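Local coordinates for protein vaginolysin (Gardnerella vaginalis, PDB 5IMY) that probably binds cholesterol in host membranes and acts as a secreted pore-forming toxin of the cholesterol-dependent cytolysin family, at residues S110-L122 with Y219-F233. Sequence-based numbering, arbitrary orientation.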
ATOM      1  N   SER A 110     -51.564  14.545 -17.059  1.00 41.33           N
ATOM      2  CA  SER A 110     -52.703  15.383 -17.405  1.00 54.29           C
ATOM      3  C   SER A 110     -53.940  14.843 -16.701  1.00 47.13           C
ATOM      4  O   SER A 110     -54.284  13.665 -16.849  1.00 50.65           O
ATOM      5  CB  SER A 110     -52.910  15.415 -18.916  1.00 59.42           C
ATOM      6  OG  SER A 110     -51.766  14.932 -19.597  1.00 64.47           O
ATOM      7  N   ALA A 111     -54.599  15.697 -15.928  1.00 43.85           N
ATOM      8  CA  ALA A 111     -55.804  15.305 -15.213  1.00 44.09           C
ATOM      9  C   ALA A 111     -56.486  16.563 -14.710  1.00 51.59           C
ATOM     10  O   ALA A 111     -55.854  17.615 -14.561  1.00 60.08           O
ATOM     11  CB  ALA A 111     -55.493  14.362 -14.047  1.00 46.67           C
ATOM     12  N   ASN A 112     -57.783  16.448 -14.464  1.00 54.48           N
ATOM     13  CA  ASN A 112     -58.520  17.562 -13.896  1.00 55.09           C
ATOM     14  C   ASN A 112     -58.073  17.772 -12.458  1.00 51.92           C
ATOM     15  O   ASN A 112     -58.281  16.902 -11.607  1.00 48.83           O
ATOM     16  CB  ASN A 112     -60.022  17.301 -13.963  1.00 59.65           C
ATOM     17  CG  ASN A 112     -60.503  17.026 -15.373  1.00 62.59           C
ATOM     18  OD1 ASN A 112     -59.907  17.491 -16.343  1.00 54.63           O
ATOM     19  ND2 ASN A 112     -61.586  16.269 -15.492  1.00 74.97           N
ATOM     20  N   ARG A 113     -57.460  18.917 -12.188  1.00 50.15           N
ATOM     21  CA  ARG A 113     -56.850  19.202 -10.901  1.00 52.03           C
ATOM     22  C   ARG A 113     -57.774  20.034 -10.018  1.00 46.82           C
ATOM     23  O   ARG A 113     -58.720  20.675 -10.486  1.00 46.21           O
ATOM     24  CB  ARG A 113     -55.519  19.938 -11.088  1.00 46.26           C
ATOM     25  CG  ARG A 113     -54.442  19.107 -11.761  1.00 40.71           C
ATOM     26  CD  ARG A 113     -53.949  17.992 -10.853  1.00 41.06           C
ATOM     27  NE  ARG A 113     -53.362  18.518  -9.624  1.00 41.72           N
ATOM     28  CZ  ARG A 113     -52.122  18.986  -9.524  1.00 33.39           C
ATOM     29  NH1 ARG A 113     -51.323  18.998 -10.584  1.00 33.58           N
ATOM     30  NH2 ARG A 113     -51.678  19.444  -8.363  1.00 31.54           N
ATOM     31  N   ALA A 114     -57.479  20.018  -8.727  1.00 45.38           N
ATOM     32  CA  ALA A 114     -58.135  20.854  -7.740  1.00 50.53           C
ATOM     33  C   ALA A 114     -57.233  22.014  -7.353  1.00 40.59           C
ATOM     34  O   ALA A 114     -56.025  21.984  -7.601  1.00 42.46           O
ATOM     35  CB  ALA A 114     -58.480  20.036  -6.492  1.00 48.49           C
ATOM     36  N   PRO A 115     -57.783  23.066  -6.750  1.00 43.24           N
ATOM     37  CA  PRO A 115     -56.924  24.142  -6.249  1.00 42.42           C
ATOM     38  C   PRO A 115     -55.895  23.603  -5.268  1.00 45.43           C
ATOM     39  O   PRO A 115     -56.093  22.566  -4.633  1.00 47.37           O
ATOM     40  CB  PRO A 115     -57.908  25.099  -5.567  1.00 39.57           C
ATOM     41  CG  PRO A 115     -59.207  24.842  -6.244  1.00 48.10           C
ATOM     42  CD  PRO A 115     -59.212  23.380  -6.581  1.00 44.28           C
ATOM     43  N   ILE A 116     -54.782  24.324  -5.152  1.00 40.67           N
ATOM     44  CA  ILE A 116     -53.686  23.921  -4.284  1.00 44.90           C
ATOM     45  C   ILE A 116     -53.093  25.167  -3.643  1.00 42.30           C
ATOM     46  O   ILE A 116     -53.047  26.241  -4.252  1.00 44.95           O
ATOM     47  CB  ILE A 116     -52.616  23.122  -5.063  1.00 47.59           C
ATOM     48  CG1 ILE A 116     -51.555  22.568  -4.115  1.00 41.52           C
ATOM     49  CG2 ILE A 116     -51.973  23.985  -6.146  1.00 46.52           C
ATOM     50  CD1 ILE A 116     -50.907  21.303  -4.635  1.00 50.39           C
ATOM     51  N   THR A 117     -52.647  25.023  -2.399  1.00 43.69           N
ATOM     52  CA  THR A 117     -52.111  26.133  -1.620  1.00 45.68           C
ATOM     53  C   THR A 117     -50.596  26.022  -1.544  1.00 44.87           C
ATOM     54  O   THR A 117     -50.064  24.987  -1.129  1.00 46.42           O
ATOM     55  CB  THR A 117     -52.708  26.156  -0.210  1.00 49.64           C
ATOM     56  OG1 THR A 117     -54.125  26.343  -0.291  1.00 50.99           O
ATOM     57  CG2 THR A 117     -52.097  27.287   0.617  1.00 49.28           C
ATOM     58  N   LEU A 118     -49.914  27.089  -1.935  1.00 46.11           N
ATOM     59  CA  LEU A 118     -48.466  27.176  -1.863  1.00 40.91           C
ATOM     60  C   LEU A 118     -48.056  28.057  -0.692  1.00 45.84           C
ATOM     61  O   LEU A 118     -48.811  28.922  -0.240  1.00 46.84           O
ATOM     62  CB  LEU A 118     -47.888  27.744  -3.158  1.00 38.53           C
ATOM     63  CG  LEU A 118     -48.442  27.146  -4.450  1.00 42.60           C
ATOM     64  CD1 LEU A 118     -47.763  27.782  -5.647  1.00 37.26           C
ATOM     65  CD2 LEU A 118     -48.268  25.636  -4.465  1.00 49.29           C
ATOM     66  N   SER A 119     -46.839  27.833  -0.206  1.00 45.85           N
ATOM     67  CA  SER A 119     -46.285  28.649   0.860  1.00 46.26           C
ATOM     68  C   SER A 119     -44.812  28.908   0.591  1.00 45.43           C
ATOM     69  O   SER A 119     -44.113  28.075   0.008  1.00 44.13           O
ATOM     70  CB  SER A 119     -46.437  27.987   2.228  1.00 57.76           C
ATOM     71  OG  SER A 119     -45.657  28.684   3.174  1.00 68.80           O
ATOM     72  N   VAL A 120     -44.349  30.071   1.038  1.00 48.27           N
ATOM     73  CA  VAL A 120     -42.960  30.483   0.895  1.00 39.25           C
ATOM     74  C   VAL A 120     -42.407  30.767   2.283  1.00 42.83           C
ATOM     75  O   VAL A 120     -43.087  31.367   3.123  1.00 49.91           O
ATOM     76  CB  VAL A 120     -42.826  31.717  -0.022  1.00 36.35           C
ATOM     77  CG1 VAL A 120     -43.497  32.938   0.599  1.00 46.78           C
ATOM     78  CG2 VAL A 120     -41.367  31.995  -0.335  1.00 39.98           C
ATOM     79  N   ASP A 121     -41.174  30.327   2.523  1.00 35.81           N
ATOM     80  CA  ASP A 121     -40.567  30.375   3.852  1.00 42.72           C
ATOM     81  C   ASP A 121     -39.728  31.627   4.069  1.00 42.82           C
ATOM     82  O   ASP A 121     -38.646  31.559   4.658  1.00 46.24           O
ATOM     83  CB  ASP A 121     -39.727  29.120   4.064  1.00 45.31           C
ATOM     84  CG  ASP A 121     -38.553  29.034   3.111  1.00 41.77           C
ATOM     85  OD1 ASP A 121     -38.526  29.791   2.119  1.00 44.16           O
ATOM     86  OD2 ASP A 121     -37.652  28.201   3.353  1.00 44.89           O
ATOM     87  N   LEU A 122     -40.208  32.789   3.621  1.00 46.43           N
ATOM     88  CA  LEU A 122     -39.432  34.016   3.750  1.00 47.42           C
ATOM     89  C   LEU A 122     -39.657  34.653   5.121  1.00 42.83           C
ATOM     90  O   LEU A 122     -40.772  34.613   5.649  1.00 47.98           O
ATOM     91  CB  LEU A 122     -39.815  35.007   2.656  1.00 40.73           C
ATOM     92  CG  LEU A 122     -39.278  34.669   1.264  1.00 38.19           C
ATOM     93  CD1 LEU A 122     -39.966  35.501   0.194  1.00 35.44           C
ATOM     94  CD2 LEU A 122     -37.774  34.882   1.213  1.00 40.75           C
ATOM     95  N   TYR A 219     -34.865  30.941  -0.712  1.00 43.64           N
ATOM     96  CA  TYR A 219     -36.150  30.583  -0.134  1.00 39.58           C
ATOM     97  C   TYR A 219     -36.701  29.374  -0.871  1.00 38.77           C
ATOM     98  O   TYR A 219     -36.236  29.017  -1.957  1.00 38.27           O
ATOM     99  CB  TYR A 219     -37.141  31.753  -0.199  1.00 35.06           C
ATOM    100  CG  TYR A 219     -37.306  32.342  -1.582  1.00 37.33           C
ATOM    101  CD1 TYR A 219     -38.187  31.781  -2.499  1.00 37.08           C
ATOM    102  CD2 TYR A 219     -36.584  33.463  -1.970  1.00 36.02           C
ATOM    103  CE1 TYR A 219     -38.341  32.320  -3.763  1.00 33.61           C
ATOM    104  CE2 TYR A 219     -36.733  34.009  -3.230  1.00 39.10           C
ATOM    105  CZ  TYR A 219     -37.612  33.433  -4.123  1.00 32.63           C
ATOM    106  OH  TYR A 219     -37.762  33.972  -5.381  1.00 38.14           O
ATOM    107  N   THR A 220     -37.706  28.751  -0.262  1.00 40.03           N
ATOM    108  CA  THR A 220     -38.317  27.540  -0.787  1.00 38.14           C
ATOM    109  C   THR A 220     -39.822  27.740  -0.868  1.00 40.58           C
ATOM    110  O   THR A 220     -40.442  28.209   0.091  1.00 40.00           O
ATOM    111  CB  THR A 220     -37.984  26.332   0.100  1.00 37.67           C
ATOM    112  OG1 THR A 220     -36.577  26.069   0.041  1.00 39.21           O
ATOM    113  CG2 THR A 220     -38.751  25.092  -0.348  1.00 39.00           C
ATOM    114  N   VAL A 221     -40.401  27.394  -2.013  1.00 38.66           N
ATOM    115  CA  VAL A 221     -41.847  27.394  -2.197  1.00 38.67           C
ATOM    116  C   VAL A 221     -42.330  25.965  -2.003  1.00 40.37           C
ATOM    117  O   VAL A 221     -41.896  25.053  -2.715  1.00 36.69           O
ATOM    118  CB  VAL A 221     -42.243  27.930  -3.582  1.00 43.76           C
ATOM    119  CG1 VAL A 221     -43.759  27.888  -3.755  1.00 36.80           C
ATOM    120  CG2 VAL A 221     -41.718  29.349  -3.769  1.00 37.78           C
ATOM    121  N   SER A 222     -43.229  25.771  -1.043  1.00 44.00           N
ATOM    122  CA  SER A 222     -43.660  24.446  -0.632  1.00 41.80           C
ATOM    123  C   SER A 222     -45.162  24.288  -0.824  1.00 41.52           C
ATOM    124  O   SER A 222     -45.913  25.266  -0.894  1.00 38.34           O
ATOM    125  CB  SER A 222     -43.291  24.181   0.833  1.00 47.36           C
ATOM    126  OG  SER A 222     -43.940  23.019   1.318  1.00 67.12           O
ATOM    127  N   VAL A 223     -45.585  23.032  -0.905  1.00 40.47           N
ATOM    128  CA  VAL A 223     -46.987  22.667  -1.065  1.00 50.48           C
ATOM    129  C   VAL A 223     -47.537  22.231   0.285  1.00 52.34           C
ATOM    130  O   VAL A 223     -46.839  21.580   1.074  1.00 57.85           O
ATOM    131  CB  VAL A 223     -47.145  21.552  -2.118  1.00 47.76           C
ATOM    132  CG1 VAL A 223     -48.522  20.907  -2.029  1.00 50.74           C
ATOM    133  CG2 VAL A 223     -46.907  22.113  -3.514  1.00 42.99           C
ATOM    134  N   ASP A 224     -48.793  22.577   0.548  1.00 63.69           N
ATOM    135  CA  ASP A 224     -49.429  22.227   1.806  1.00 70.66           C
ATOM    136  C   ASP A 224     -49.905  20.776   1.793  1.00 66.75           C
ATOM    137  O   ASP A 224     -50.121  20.170   0.739  1.00 61.29           O
ATOM    138  CB  ASP A 224     -50.612  23.158   2.087  1.00 82.51           C
ATOM    139  CG  ASP A 224     -50.282  24.232   3.108  1.00 87.70           C
ATOM    140  OD1 ASP A 224     -49.516  23.946   4.053  1.00 88.37           O
ATOM    141  OD2 ASP A 224     -50.793  25.362   2.968  1.00 78.89           O
ATOM    142  N   ALA A 225     -50.068  20.224   2.993  1.00 75.42           N
ATOM    143  CA  ALA A 225     -50.595  18.883   3.167  1.00 77.99           C
ATOM    144  C   ALA A 225     -51.921  18.744   2.416  1.00 76.81           C
ATOM    145  O   ALA A 225     -52.854  19.515   2.691  1.00 73.73           O
ATOM    146  CB  ALA A 225     -50.800  18.592   4.650  1.00 77.48           C
ATOM    147  N   PRO A 226     -52.046  17.810   1.477  1.00 75.58           N
ATOM    148  CA  PRO A 226     -53.306  17.655   0.737  1.00 72.13           C
ATOM    149  C   PRO A 226     -54.445  17.021   1.522  1.00 71.74           C
ATOM    150  O   PRO A 226     -55.491  16.758   0.926  1.00 77.87           O
ATOM    151  CB  PRO A 226     -52.903  16.745  -0.441  1.00 66.49           C
ATOM    152  CG  PRO A 226     -51.428  16.809  -0.509  1.00 62.85           C
ATOM    153  CD  PRO A 226     -50.973  16.987   0.893  1.00 66.50           C
ATOM    154  N   ASP A 227     -54.288  16.752   2.819  1.00 72.32           N
ATOM    155  CA  ASP A 227     -55.353  16.155   3.618  1.00 70.21           C
ATOM    156  C   ASP A 227     -55.683  14.745   3.140  1.00 59.47           C
ATOM    157  O   ASP A 227     -55.582  13.784   3.909  1.00 53.41           O
ATOM    158  CB  ASP A 227     -56.608  17.036   3.586  1.00 66.64           C
ATOM    159  CG  ASP A 227     -57.686  16.552   4.534  1.00 74.81           C
ATOM    160  OD1 ASP A 227     -57.361  15.803   5.479  1.00 75.30           O
ATOM    161  OD2 ASP A 227     -58.862  16.928   4.338  1.00 73.93           O
ATOM    162  N   SER A 228     -56.079  14.609   1.874  1.00 52.92           N
ATOM    163  CA  SER A 228     -56.409  13.323   1.284  1.00 54.97           C
ATOM    164  C   SER A 228     -55.786  13.217  -0.103  1.00 53.73           C
ATOM    165  O   SER A 228     -55.792  14.201  -0.858  1.00 56.00           O
ATOM    166  CB  SER A 228     -57.930  13.141   1.193  1.00 60.86           C
ATOM    167  OG  SER A 228     -58.289  12.321   0.094  1.00 50.73           O
ATOM    168  N   PRO A 229     -55.238  12.051  -0.470  1.00 48.14           N
ATOM    169  CA  PRO A 229     -54.648  11.929  -1.816  1.00 47.84           C
ATOM    170  C   PRO A 229     -55.661  12.104  -2.929  1.00 55.59           C
ATOM    171  O   PRO A 229     -55.315  12.633  -3.992  1.00 45.77           O
ATOM    172  CB  PRO A 229     -54.041  10.519  -1.811  1.00 43.95           C
ATOM    173  CG  PRO A 229     -54.758   9.794  -0.743  1.00 48.45           C
ATOM    174  CD  PRO A 229     -55.075  10.811   0.306  1.00 50.19           C
ATOM    175  N   ALA A 230     -56.897  11.649  -2.738  1.00 58.02           N
ATOM    176  CA  ALA A 230     -57.967  12.096  -3.615  1.00 55.02           C
ATOM    177  C   ALA A 230     -58.088  13.605  -3.489  1.00 56.40           C
ATOM    178  O   ALA A 230     -57.841  14.183  -2.429  1.00 67.57           O
ATOM    179  CB  ALA A 230     -59.294  11.423  -3.270  1.00 62.69           C
ATOM    180  N   ASP A 231     -58.463  14.252  -4.587  1.00 42.94           N
ATOM    181  CA  ASP A 231     -58.192  15.674  -4.734  1.00 57.47           C
ATOM    182  C   ASP A 231     -56.678  15.836  -4.854  1.00 59.52           C
ATOM    183  O   ASP A 231     -55.923  14.920  -4.527  1.00 66.65           O
ATOM    184  CB  ASP A 231     -58.758  16.492  -3.573  1.00 68.23           C
ATOM    185  CG  ASP A 231     -57.685  17.006  -2.631  1.00 62.94           C
ATOM    186  OD1 ASP A 231     -56.908  17.895  -3.042  1.00 55.36           O
ATOM    187  OD2 ASP A 231     -57.624  16.532  -1.477  1.00 59.63           O
ATOM    188  N   PHE A 232     -56.236  17.022  -5.253  1.00 49.20           N
ATOM    189  CA  PHE A 232     -55.208  17.178  -6.276  1.00 54.50           C
ATOM    190  C   PHE A 232     -55.984  17.217  -7.581  1.00 50.51           C
ATOM    191  O   PHE A 232     -55.729  18.056  -8.447  1.00 54.57           O
ATOM    192  CB  PHE A 232     -54.169  16.048  -6.341  1.00 49.53           C
ATOM    193  CG  PHE A 232     -52.942  16.267  -5.493  1.00 46.38           C
ATOM    194  CD1 PHE A 232     -52.092  17.332  -5.732  1.00 55.99           C
ATOM    195  CD2 PHE A 232     -52.608  15.360  -4.497  1.00 42.41           C
ATOM    196  CE1 PHE A 232     -50.949  17.515  -4.968  1.00 48.22           C
ATOM    197  CE2 PHE A 232     -51.469  15.537  -3.733  1.00 47.96           C
ATOM    198  CZ  PHE A 232     -50.639  16.613  -3.970  1.00 42.92           C
ATOM    199  N   PHE A 233     -56.952  16.309  -7.689  1.00 53.55           N
ATOM    200  CA  PHE A 233     -57.787  16.128  -8.859  1.00 56.18           C
ATOM    201  C   PHE A 233     -59.187  16.692  -8.625  1.00 50.92           C
ATOM    202  O   PHE A 233     -59.560  17.079  -7.516  1.00 47.68           O
ATOM    203  CB  PHE A 233     -57.886  14.641  -9.203  1.00 52.16           C
ATOM    204  CG  PHE A 233     -56.588  13.896  -9.108  1.00 50.53           C
ATOM    205  CD1 PHE A 233     -55.729  13.850 -10.188  1.00 43.76           C
ATOM    206  CD2 PHE A 233     -56.240  13.224  -7.946  1.00 52.01           C
ATOM    207  CE1 PHE A 233     -54.539  13.160 -10.115  1.00 34.55           C
ATOM    208  CE2 PHE A 233     -55.049  12.531  -7.866  1.00 46.72           C
ATOM    209  CZ  PHE A 233     -54.198  12.497  -8.952  1.00 40.39           C
TER
HETATM  210  O   HOH W   1     -54.312  20.281  -6.627  1.00 43.96           O
HETATM  211  O   HOH W   2     -35.538  27.325   2.188  1.00 45.00           O
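Ser119 and Ser222 form the hydrogen-bonded pair at the middle of an antiparallel ladder between strand 116-120 and the end of strand 208-223. Ser222 N gives Ser119 O a nearly straight bond of 2.7 Å, and Ser119 N returns one to Ser222 O. The tight face carries the buried Leu118, Val120 and Val221, and Val223. Leu118 CD2 meets Val223 CG2 at 3.9 Å, and helix 139-158 packs here through Val142 and Leu149. Ile116 CD1 touches Val223 CG1 at 3.6 Å and, in another direction, Phe232 CE1. Past the strands, Phe232 O takes two bonds from opposite faces of its carbonyl plane: Ala114 N at 2.6 Å and Arg113 NE at 2.7 Å. Bends at chi2 (-70°) and chi3 (-61°) bring Arg113 NE round to the oxygen, which lies in the guanidinium plane, though the N-H...O angle is only 134°. The other face is polar: Ser119, Thr220 and Ser222 are partly exposed. Exposed Asp121 marks its solvent end, where OD1 accepts from Thr220 N at 2.7 Å and a water joins OD2 to Thr220 OG1. This is an antiparallel pair inside the large sheet of the thiol-activated cytolysin fold, flanked by strands 131-134 and 253-261.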